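Local coordinates for protein transcriptional regulator, ROK family (Vibrio cholerae O1 biovar eltor, PDB 1Z05) that probably binds DNA as a zinc-containing transcriptional regulator of the ROK family, a homolog of E. coli Mlc linked to the control of carbohydrate metabolism, at residues V214-D217 / T218-W221; C279-N283 / Y284-E288; T301-Q305 / A306-S310; I378-C381 / I382-S386. One frame throughout, in Å; residues are numbered along the deposited sequence. Where two conformers were deposited one is given.

Interaction 1: residues V214-D217 / T218-W221; sequences VAND and TRAW
Asn-216 caps the helix that starts after it: its OD1 accepts from Arg-219 N at 3.2 Å, with an N-H...O angle of 160° and the donor in the plane of the side-chain carbonyl. The same oxygen takes two weaker, strongly bent bonds, from Thr-218 N at 3.0 Å and from Arg-219 NH1. With chi1 at 169°, CG of Asn-216 points opposite the backbone N and the amide turns back over the first helical turn, while its ND2 is held by Gly-178 O. Backbone bonds continue the turn, Ala-220 N to Asn-216 O at 3.0 Å and Trp-221 N to Asp-217 O at 2.9 Å. Strand 212-216, at the margin of a five-stranded mixed sheet, thus runs straight into helix 217-228, in the ASKHA-type fold of ROK proteins. Among the charged groups, Arg-219 bends at chi2 and chi3 to bring its guanidinium within 23° of the Asn-216 amide plane; NH2 donates to Ala-248 O and NH1 forms a salt bridge with Glu-266. Asp-217 OD1 makes a weak bond to Thr-218 N and lies 2.6 Å from a water that also meets Thr-218 OG1; its OD2 pairs with Arg-114. Apolar contact is limited to Ala-215 CB against Ala-220 CB, 4.2 Å apart.

Interaction 2: residues C279-N283 / Y284-E288; sequences CHCGN and YGCLE. With ZN (zinc ion), chain B.
Cys-279 and Cys-286 meet through their sulfurs and CB atoms around a zinc ion that Cys-281 also binds. From Cys-279 outward, CB lies 3.7 Å from Cys-286 SG and also packs against Cys-286 CB. Its SG, swung anti to the backbone N (chi1 -175°), binds the zinc at 2.5 Å and has Glu-288 CG alongside at 4.1 Å. Cys-281 SG and Cys-286 SG each reach the metal at 2.3 Å, and His-269 ND1 supplies the fourth ligand, giving a site of three cysteines and one histidine. Cys-281 uses the rotamer in which SG sits between its backbone N and carbonyl carbon (chi1 76°), which directs the sulfur to the zinc, where Asn-283 N can donate to it.

Backbone N-H groups point at two of the sulfurs: Asn-283 N donates to Cys-281 SG at 3.6 Å, and Cys-281 N makes a weak, nearly straight bond to Cys-279 SG. Such bonds would be expected to temper the charge of the thiolates. A type I turn from Cys-279 to Gly-282 brings the first two cysteines together, and Gly-282 closes it with positive phi. Cys-279 N donates to Asn-283 O across the base of the loop, while Asn-283 ND2 bonds Arg-383 O of the second subunit.

The loop lies after strand 255-256 and ahead of helix 288-291, with Leu-287 packed on Tyr-344 and Ala-348 of helix 332-356 and on Leu-246 of strand 246-252.

Interaction 3: residues T301-Q305 / A306-S310; sequences TARIQ and AGEPS
A Schellman motif ends helix 293-305, and a salt bridge between Arg-303 and Glu-308 closes over it. Gly-307, the first residue to leave helical angles, has positive phi, where a side chain would be jammed against the preceding carbonyl. Glu-308 N reaches back to Arg-303 O at 3.0 Å, and Gly-307 N donates to Ile-304 O, coming from above that carbonyl's plane. Ala-306 N still makes the ordinary helical bond to Ala-302 O.

The arginine grips the glutamate side-on with two nitrogens, one to each oxygen. NH2 of Arg-303 meets OE1 of Glu-308 at 2.9 Å, in the guanidinium plane and on the oxygen's syn lone pair, with an N-H...O angle of 156°. NE of Arg-303 donates to OE2 of Glu-308 at 3.1 Å, meeting it from above the carboxylate plane, the two flat groups being turned 50° apart. A bend at chi3 (69°) turns the Arg-303 guanidinium toward the carboxylate, and Glu-308 reaches it with an extended chain. The remaining nitrogen, NH1, pairs with Asp-336.

A water donates to both Ile-304 O, at 2.7 Å, and Glu-308 O. Ile-304 CG1 lies 4.3 Å from Ser-310 CB, and both side chains touch Leu-333 of helix 332-356. The glycine and the two backbone bonds into the last helical turn make the Schellman C-cap, here at the surface, and the ion pair spans it.

Interaction 4: residues I378-C381 / I382-S386; sequences IEQC and IREQS
Arg-383 and Gln-380 cross at about a right angle, their guanidinium and amide planes 59° apart. Both NH2 and NE of Arg-383 point at the single oxygen OE1 of Gln-380, at 2.6 Å and 2.9 Å, and both reach it from the same face of the amide. OE1 lies at the guanidinium edge, in its plane; Glu-379 O lies over one guanidinium face, near its centre. The bend of Gln-380 at chi2 (57°) lays the amide between Arg-383 and Glu-384, and its NE2 donates to Glu-384 OE2 at 3.2 Å. That bond is almost straight, with the oxygen in the amide plane, yet the carboxylate stands 79° from the amide and is met from above its plane. In the conformer described, Gln-380 links Arg-383 and Glu-384 along the surface of the helix.

On the buried side Ile-378 and Ile-382 run side by side, CG2 of the former 3.7 Å from CD1 of the latter, facing Ile-349 and Ile-353 of helix 332-356. Ser-386 OG donates to Ile-382 O at 2.7 Å. Backbone bonds from Ile-382 N to Ile-378 O and from Arg-383 N to Glu-379 O underlie the i to i+4 spacing of an amphipathic helix, here in helix 371-385.

How the interactions relate
Along the chain the four contacts come in series, all within the part of the chain that belongs to the ROK family. Interaction 1 is close to the centre of the chain, where strand 212-216 of one five-stranded mixed sheet gives way to helix 217-228; Arg-219 lies about 11 Å from zinc ligand His-269, side chain to side chain. Interactions 2 and 3 lie at either end of helices 288-291 and 293-305, with centres about 24 Å apart. Helix 332-356 touches interactions 2, 3 and 4. The centres of interactions 2 and 4 are about 23 Å apart within one chain, yet each touches the second subunit, so the zinc loop and helix 371-385 both contribute to the contact between the subunits.

Interaction 1: residues V214-D217 / T218-W221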
loop_
_atom_site.group_PDB
_atom_site.type_symbol
_atom_site.label_atom_id
_atom_site.label_comp_id
_atom_site.label_asym_id
_atom_site.label_seq_id
_atom_site.Cartn_x
_atom_site.Cartn_y
_atom_site.Cartn_z
ATOM N N VAL A 214 9.242 -16.262 5.119
ATOM C CA VAL A 214 10.109 -15.997 3.978
ATOM C C VAL A 214 9.755 -14.621 3.443
ATOM O O VAL A 214 8.570 -14.304 3.301
ATOM C CB VAL A 214 9.879 -17.040 2.848
ATOM C CG1 VAL A 214 10.929 -16.890 1.751
ATOM C CG2 VAL A 214 9.906 -18.474 3.411
ATOM N N ALA A 215 10.759 -13.790 3.164
ATOM C CA ALA A 215 10.480 -12.466 2.595
ATOM C C ALA A 215 11.607 -11.945 1.713
ATOM O O ALA A 215 12.764 -12.362 1.835
ATOM C CB ALA A 215 10.141 -11.445 3.715
ATOM N N ASN A 216 11.255 -11.033 0.813
ATOM C CA ASN A 216 12.246 -10.272 0.079
ATOM C C ASN A 216 13.058 -9.427 1.067
ATOM O O ASN A 216 12.496 -8.823 1.984
ATOM C CB ASN A 216 11.567 -9.392 -0.973
ATOM C CG ASN A 216 12.514 -8.389 -1.595
ATOM O OD1 ASN A 216 12.668 -7.281 -1.092
ATOM N ND2 ASN A 216 13.135 -8.764 -2.710
ATOM N N ASP A 217 14.374 -9.389 0.868
ATOM C CA ASP A 217 15.276 -8.760 1.824
ATOM C C ASP A 217 15.087 -7.262 2.006
ATOM O O ASP A 217 15.201 -6.771 3.127
ATOM C CB ASP A 217 16.752 -9.119 1.559
ATOM C CG ASP A 217 17.235 -8.729 0.151
ATOM O OD1 ASP A 217 16.436 -8.236 -0.683
ATOM O OD2 ASP A 217 18.443 -8.928 -0.115
ATOM N N THR A 218 14.800 -6.542 0.921
ATOM C CA THR A 218 14.625 -5.086 0.996
ATOM C C THR A 218 13.374 -4.716 1.804
ATOM O O THR A 218 13.387 -3.781 2.611
ATOM C CB THR A 218 14.582 -4.443 -0.414
ATOM O OG1 THR A 218 15.842 -4.667 -1.065
ATOM C CG2 THR A 218 14.329 -2.926 -0.332
ATOM N N ARG A 219 12.306 -5.468 1.574
ATOM C CA ARG A 219 11.051 -5.250 2.259
ATOM C C ARG A 219 11.160 -5.590 3.732
ATOM O O ARG A 219 10.652 -4.851 4.570
ATOM C CB ARG A 219 9.920 -6.034 1.587
ATOM C CG ARG A 219 9.211 -5.221 0.509
ATOM C CD ARG A 219 9.803 -5.457 -0.863
ATOM N NE ARG A 219 10.272 -4.217 -1.472
ATOM C CZ ARG A 219 11.120 -4.159 -2.499
ATOM N NH1 ARG A 219 11.606 -5.262 -3.034
ATOM N NH2 ARG A 219 11.502 -2.986 -2.986
ATOM N N ALA A 220 11.827 -6.699 4.043
ATOM C CA ALA A 220 12.036 -7.109 5.433
ATOM C C ALA A 220 12.996 -6.164 6.164
ATOM O O ALA A 220 12.865 -5.939 7.370
ATOM C CB ALA A 220 12.539 -8.549 5.502
ATOM N N TRP A 221 13.962 -5.617 5.431
ATOM C CA TRP A 221 14.861 -4.620 5.980
ATOM C C TRP A 221 14.104 -3.328 6.347
ATOM O O TRP A 221 14.332 -2.755 7.409
ATOM C CB TRP A 221 16.002 -4.376 4.987
ATOM C CG TRP A 221 17.046 -3.388 5.367
ATOM C CD1 TRP A 221 17.283 -2.834 6.604
ATOM C CD2 TRP A 221 18.040 -2.851 4.491
ATOM N NE1 TRP A 221 18.340 -1.958 6.533
ATOM C CE2 TRP A 221 18.828 -1.953 5.251
ATOM C CE3 TRP A 221 18.332 -3.027 3.131
ATOM C CZ2 TRP A 221 19.900 -1.236 4.691
ATOM C CZ3 TRP A 221 19.400 -2.312 2.574
ATOM C CH2 TRP A 221 20.170 -1.434 3.358
HETATM O O HOH W 1 16.693 -6.983 -2.896
#

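Interaction 2: residues C279-N283 / Y284-E288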
loop_
_atom_site.group_PDB
_atom_site.type_symbol
_atom_site.label_atom_id
_atom_site.label_comp_id
_atom_site.label_asym_id
_atom_site.label_seq_id
_atom_site.Cartn_x
_atom_site.Cartn_y
_atom_site.Cartn_z
ATOM N N CYS A 279 19.431 -0.798 -21.232
ATOM C CA CYS A 279 19.394 -1.609 -20.029
ATOM C C CYS A 279 19.329 -3.077 -20.414
ATOM O O CYS A 279 18.958 -3.408 -21.536
ATOM C CB CYS A 279 18.163 -1.224 -19.205
ATOM S SG CYS A 279 18.008 -2.012 -17.594
ATOM N N HIS A 280 19.669 -3.958 -19.475
ATOM C CA HIS A 280 19.554 -5.399 -19.689
ATOM C C HIS A 280 18.116 -5.815 -20.023
ATOM O O HIS A 280 17.897 -6.851 -20.653
ATOM C CB HIS A 280 20.083 -6.180 -18.477
ATOM C CG HIS A 280 19.104 -6.300 -17.350
ATOM N ND1 HIS A 280 19.153 -5.497 -16.231
ATOM C CD2 HIS A 280 18.053 -7.137 -17.165
ATOM C CE1 HIS A 280 18.175 -5.832 -15.407
ATOM N NE2 HIS A 280 17.488 -6.819 -15.953
ATOM N N CYS A 281 17.148 -4.998 -19.602
ATOM C CA CYS A 281 15.730 -5.245 -19.887
ATOM C C CYS A 281 15.351 -4.949 -21.344
ATOM O O CYS A 281 14.296 -5.373 -21.818
ATOM C CB CYS A 281 14.837 -4.462 -18.912
ATOM S SG CYS A 281 14.696 -2.695 -19.233
ATOM N N GLY A 282 16.218 -4.233 -22.055
ATOM C CA GLY A 282 16.004 -3.950 -23.480
ATOM C C GLY A 282 15.535 -2.532 -23.734
ATOM O O GLY A 282 15.635 -2.027 -24.852
ATOM N N ASN A 283 15.010 -1.898 -22.687
ATOM C CA ASN A 283 14.653 -0.481 -22.712
ATOM C C ASN A 283 15.849 0.408 -22.413
ATOM O O ASN A 283 16.900 -0.079 -21.999
ATOM C CB ASN A 283 13.506 -0.202 -21.729
ATOM C CG ASN A 283 12.170 -0.708 -22.245
ATOM O OD1 ASN A 283 11.928 -0.731 -23.454
ATOM N ND2 ASN A 283 11.293 -1.108 -21.334
ATOM N N TYR A 284 15.680 1.713 -22.620
ATOM C CA TYR A 284 16.767 2.671 -22.483
ATOM C C TYR A 284 16.566 3.650 -21.319
ATOM O O TYR A 284 15.448 4.082 -21.049
ATOM C CB TYR A 284 16.921 3.462 -23.785
ATOM C CG TYR A 284 17.335 2.648 -24.996
ATOM C CD1 TYR A 284 16.421 1.840 -25.675
ATOM C CD2 TYR A 284 18.642 2.713 -25.482
ATOM C CE1 TYR A 284 16.808 1.097 -26.805
ATOM C CE2 TYR A 284 19.038 1.989 -26.599
ATOM C CZ TYR A 284 18.122 1.184 -27.256
ATOM O OH TYR A 284 18.532 0.472 -28.361
ATOM N N GLY A 285 17.659 4.008 -20.648
ATOM C CA GLY A 285 17.641 5.083 -19.652
ATOM C C GLY A 285 17.110 4.741 -18.270
ATOM O O GLY A 285 16.812 5.641 -17.479
ATOM N N CYS A 286 16.993 3.441 -17.979
ATOM C CA CYS A 286 16.563 2.948 -16.667
ATOM C C CYS A 286 17.480 3.444 -15.550
ATOM O O CYS A 286 18.674 3.652 -15.773
ATOM C CB CYS A 286 16.525 1.410 -16.675
ATOM S SG CYS A 286 15.342 0.694 -17.854
ATOM N N LEU A 287 16.933 3.636 -14.350
ATOM C CA LEU A 287 17.744 4.039 -13.206
ATOM C C LEU A 287 18.961 3.125 -12.975
ATOM O O LEU A 287 20.048 3.598 -12.655
ATOM C CB LEU A 287 16.897 4.130 -11.927
ATOM C CG LEU A 287 17.581 4.579 -10.636
ATOM C CD1 LEU A 287 18.074 6.050 -10.724
ATOM C CD2 LEU A 287 16.649 4.412 -9.435
ATOM N N GLU A 288 18.797 1.817 -13.131
ATOM C CA GLU A 288 19.941 0.951 -12.845
ATOM C C GLU A 288 21.107 1.046 -13.848
ATOM O O GLU A 288 22.194 0.536 -13.577
ATOM C CB GLU A 288 19.524 -0.492 -12.532
ATOM C CG GLU A 288 19.047 -1.323 -13.674
ATOM C CD GLU A 288 18.892 -2.775 -13.247
ATOM O OE1 GLU A 288 18.332 -3.035 -12.150
ATOM O OE2 GLU A 288 19.344 -3.656 -14.000
HETATM ZN ZN ZN B . 15.602 -1.521 -17.449
#

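Interaction 3: residues T301-Q305 / A306-S310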
loop_
_atom_site.group_PDB
_atom_site.type_symbol
_atom_site.label_atom_id
_atom_site.label_comp_id
_atom_site.label_asym_id
_atom_site.label_seq_id
_atom_site.Cartn_x
_atom_site.Cartn_y
_atom_site.Cartn_z
ATOM N N THR A 301 35.691 4.167 -14.158
ATOM C CA THR A 301 36.607 3.554 -15.125
ATOM C C THR A 301 36.635 4.307 -16.455
ATOM O O THR A 301 37.703 4.524 -17.008
ATOM C CB THR A 301 36.264 2.060 -15.375
ATOM O OG1 THR A 301 36.207 1.370 -14.124
ATOM C CG2 THR A 301 37.308 1.397 -16.251
ATOM N N ALA A 302 35.471 4.708 -16.962
ATOM C CA ALA A 302 35.405 5.419 -18.249
ATOM C C ALA A 302 36.043 6.815 -18.196
ATOM O O ALA A 302 36.743 7.220 -19.118
ATOM C CB ALA A 302 33.953 5.511 -18.744
ATOM N N ARG A 303 35.809 7.545 -17.112
ATOM C CA ARG A 303 36.310 8.925 -17.013
ATOM C C ARG A 303 37.829 8.961 -16.832
ATOM O O ARG A 303 38.501 9.851 -17.358
ATOM C CB ARG A 303 35.571 9.684 -15.906
ATOM C CG ARG A 303 34.074 9.866 -16.201
ATOM C CD ARG A 303 33.294 10.523 -15.053
ATOM N NE ARG A 303 33.700 11.917 -14.909
ATOM C CZ ARG A 303 33.081 12.828 -14.166
ATOM N NH1 ARG A 303 31.985 12.513 -13.482
ATOM N NH2 ARG A 303 33.566 14.068 -14.117
ATOM N N ILE A 304 38.365 7.977 -16.111
ATOM C CA ILE A 304 39.823 7.819 -15.968
ATOM C C ILE A 304 40.495 7.437 -17.299
ATOM O O ILE A 304 41.575 7.957 -17.626
ATOM C CB ILE A 304 40.186 6.835 -14.816
ATOM C CG1 ILE A 304 39.927 7.508 -13.464
ATOM C CG2 ILE A 304 41.641 6.378 -14.903
ATOM C CD1 ILE A 304 39.753 6.549 -12.303
ATOM N N GLN A 305 39.856 6.537 -18.050
ATOM C CA GLN A 305 40.338 6.117 -19.372
ATOM C C GLN A 305 40.351 7.296 -20.346
ATOM O O GLN A 305 41.236 7.394 -21.203
ATOM C CB GLN A 305 39.493 4.950 -19.908
ATOM C CG GLN A 305 39.770 4.511 -21.362
ATOM C CD GLN A 305 41.146 3.875 -21.576
ATOM O OE1 GLN A 305 41.638 3.108 -20.743
ATOM N NE2 GLN A 305 41.762 4.185 -22.712
ATOM N N ALA A 306 39.389 8.205 -20.183
ATOM C CA ALA A 306 39.296 9.404 -21.019
ATOM C C ALA A 306 40.296 10.487 -20.594
ATOM O O ALA A 306 40.435 11.511 -21.264
ATOM C CB ALA A 306 37.875 9.944 -21.012
ATOM N N GLY A 307 40.991 10.251 -19.483
ATOM C CA GLY A 307 42.105 11.097 -19.075
ATOM C C GLY A 307 41.786 12.101 -17.979
ATOM O O GLY A 307 42.551 13.026 -17.757
ATOM N N GLU A 308 40.659 11.921 -17.293
ATOM C CA GLU A 308 40.310 12.787 -16.165
ATOM C C GLU A 308 41.166 12.449 -14.946
ATOM O O GLU A 308 41.272 11.282 -14.581
ATOM C CB GLU A 308 38.816 12.692 -15.823
ATOM C CG GLU A 308 37.919 13.295 -16.899
ATOM C CD GLU A 308 36.471 13.427 -16.457
ATOM O OE1 GLU A 308 36.215 14.028 -15.385
ATOM O OE2 GLU A 308 35.588 12.952 -17.203
ATOM N N PRO A 309 41.778 13.475 -14.311
ATOM C CA PRO A 309 42.697 13.207 -13.205
ATOM C C PRO A 309 41.986 12.725 -11.940
ATOM O O PRO A 309 40.863 13.153 -11.646
ATOM C CB PRO A 309 43.381 14.560 -12.976
ATOM C CG PRO A 309 42.422 15.559 -13.475
ATOM C CD PRO A 309 41.642 14.918 -14.581
ATOM N N SER A 310 42.634 11.820 -11.212
ATOM C CA SER A 310 42.060 11.268 -9.989
ATOM C C SER A 310 43.115 10.508 -9.223
ATOM O O SER A 310 44.051 9.965 -9.817
ATOM C CB SER A 310 40.897 10.316 -10.306
ATOM O OG SER A 310 40.356 9.736 -9.124
HETATM O O HOH W 2 43.039 9.624 -16.118
#

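Interaction 4: residues I378-C381 / I382-S386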
loop_
_atom_site.group_PDB
_atom_site.type_symbol
_atom_site.label_atom_id
_atom_site.label_comp_id
_atom_site.label_asym_id
_atom_site.label_seq_id
_atom_site.Cartn_x
_atom_site.Cartn_y
_atom_site.Cartn_z
ATOM N N ILE A 378 21.126 14.527 -3.301
ATOM C CA ILE A 378 19.787 13.946 -3.238
ATOM C C ILE A 378 18.758 14.985 -2.811
ATOM O O ILE A 378 17.699 15.117 -3.439
ATOM C CB ILE A 378 19.721 12.734 -2.250
ATOM C CG1 ILE A 378 20.707 11.640 -2.671
ATOM C CG2 ILE A 378 18.279 12.196 -2.128
ATOM C CD1 ILE A 378 20.669 10.346 -1.822
ATOM N N GLU A 379 19.066 15.706 -1.734
ATOM C CA GLU A 379 18.137 16.664 -1.156
ATOM C C GLU A 379 17.774 17.819 -2.084
ATOM O O GLU A 379 16.630 18.246 -2.092
ATOM C CB GLU A 379 18.653 17.188 0.190
ATOM C CG GLU A 379 18.649 16.112 1.279
ATOM C CD GLU A 379 19.409 16.507 2.549
ATOM O OE1 GLU A 379 19.968 17.627 2.608
ATOM O OE2 GLU A 379 19.449 15.682 3.494
ATOM N N GLN A 380 18.738 18.336 -2.844
ATOM C CA GLN A 380 18.452 19.455 -3.748
ATOM C C GLN A 380 17.514 19.023 -4.875
ATOM O O GLN A 380 16.649 19.783 -5.297
ATOM C CB GLN A 380 19.736 20.083 -4.301
ATOM C CG GLN A 380 19.528 21.414 -5.051
ATOM C CD GLN A 380 18.850 22.498 -4.213
ATOM O OE1 GLN A 380 19.073 22.605 -3.006
ATOM N NE2 GLN A 380 18.024 23.311 -4.862
ATOM N N CYS A 381 17.681 17.792 -5.349
ATOM C CA CYS A 381 16.794 17.263 -6.378
ATOM C C CYS A 381 15.396 16.908 -5.848
ATOM O O CYS A 381 14.415 17.032 -6.574
ATOM C CB CYS A 381 17.451 16.094 -7.121
ATOM S SG CYS A 381 18.779 16.652 -8.242
ATOM N N ILE A 382 15.311 16.480 -4.588
ATOM C CA ILE A 382 14.023 16.333 -3.894
ATOM C C ILE A 382 13.265 17.665 -3.820
ATOM O O ILE A 382 12.064 17.711 -4.102
ATOM C CB ILE A 382 14.182 15.740 -2.469
ATOM C CG1 ILE A 382 14.509 14.241 -2.540
ATOM C CG2 ILE A 382 12.909 15.989 -1.633
ATOM C CD1 ILE A 382 14.962 13.638 -1.168
ATOM N N ARG A 383 13.971 18.742 -3.465
ATOM C CA ARG A 383 13.367 20.070 -3.366
ATOM C C ARG A 383 12.808 20.544 -4.706
ATOM O O ARG A 383 11.793 21.239 -4.763
ATOM C CB ARG A 383 14.393 21.092 -2.850
ATOM C CG ARG A 383 14.729 20.937 -1.371
ATOM C CD ARG A 383 15.464 22.174 -0.856
ATOM N NE ARG A 383 16.898 22.111 -1.130
ATOM C CZ ARG A 383 17.778 21.444 -0.381
ATOM N NH1 ARG A 383 17.378 20.788 0.704
ATOM N NH2 ARG A 383 19.060 21.441 -0.714
ATOM N N GLU A 384 13.494 20.170 -5.781
ATOM C CA GLU A 384 13.167 20.679 -7.107
ATOM C C GLU A 384 12.105 19.836 -7.829
ATOM O O GLU A 384 11.542 20.276 -8.831
ATOM C CB GLU A 384 14.447 20.791 -7.951
ATOM C CG GLU A 384 15.367 21.927 -7.493
ATOM C CD GLU A 384 16.638 22.055 -8.318
ATOM O OE1 GLU A 384 16.812 21.301 -9.302
ATOM O OE2 GLU A 384 17.472 22.921 -7.972
ATOM N N GLN A 385 11.831 18.639 -7.309
ATOM C CA GLN A 385 10.990 17.676 -8.025
ATOM C C GLN A 385 9.847 17.072 -7.203
ATOM O O GLN A 385 9.239 16.075 -7.602
ATOM C CB GLN A 385 11.867 16.578 -8.623
ATOM C CG GLN A 385 12.964 17.134 -9.566
ATOM C CD GLN A 385 13.908 16.064 -10.061
ATOM O OE1 GLN A 385 13.543 14.891 -10.157
ATOM N NE2 GLN A 385 15.131 16.466 -10.397
ATOM N N SER A 386 9.557 17.685 -6.063
ATOM C CA SER A 386 8.420 17.288 -5.228
ATOM C C SER A 386 7.866 18.521 -4.530
ATOM O O SER A 386 8.562 19.537 -4.427
ATOM C CB SER A 386 8.812 16.184 -4.223
ATOM O OG SER A 386 9.755 16.640 -3.261
#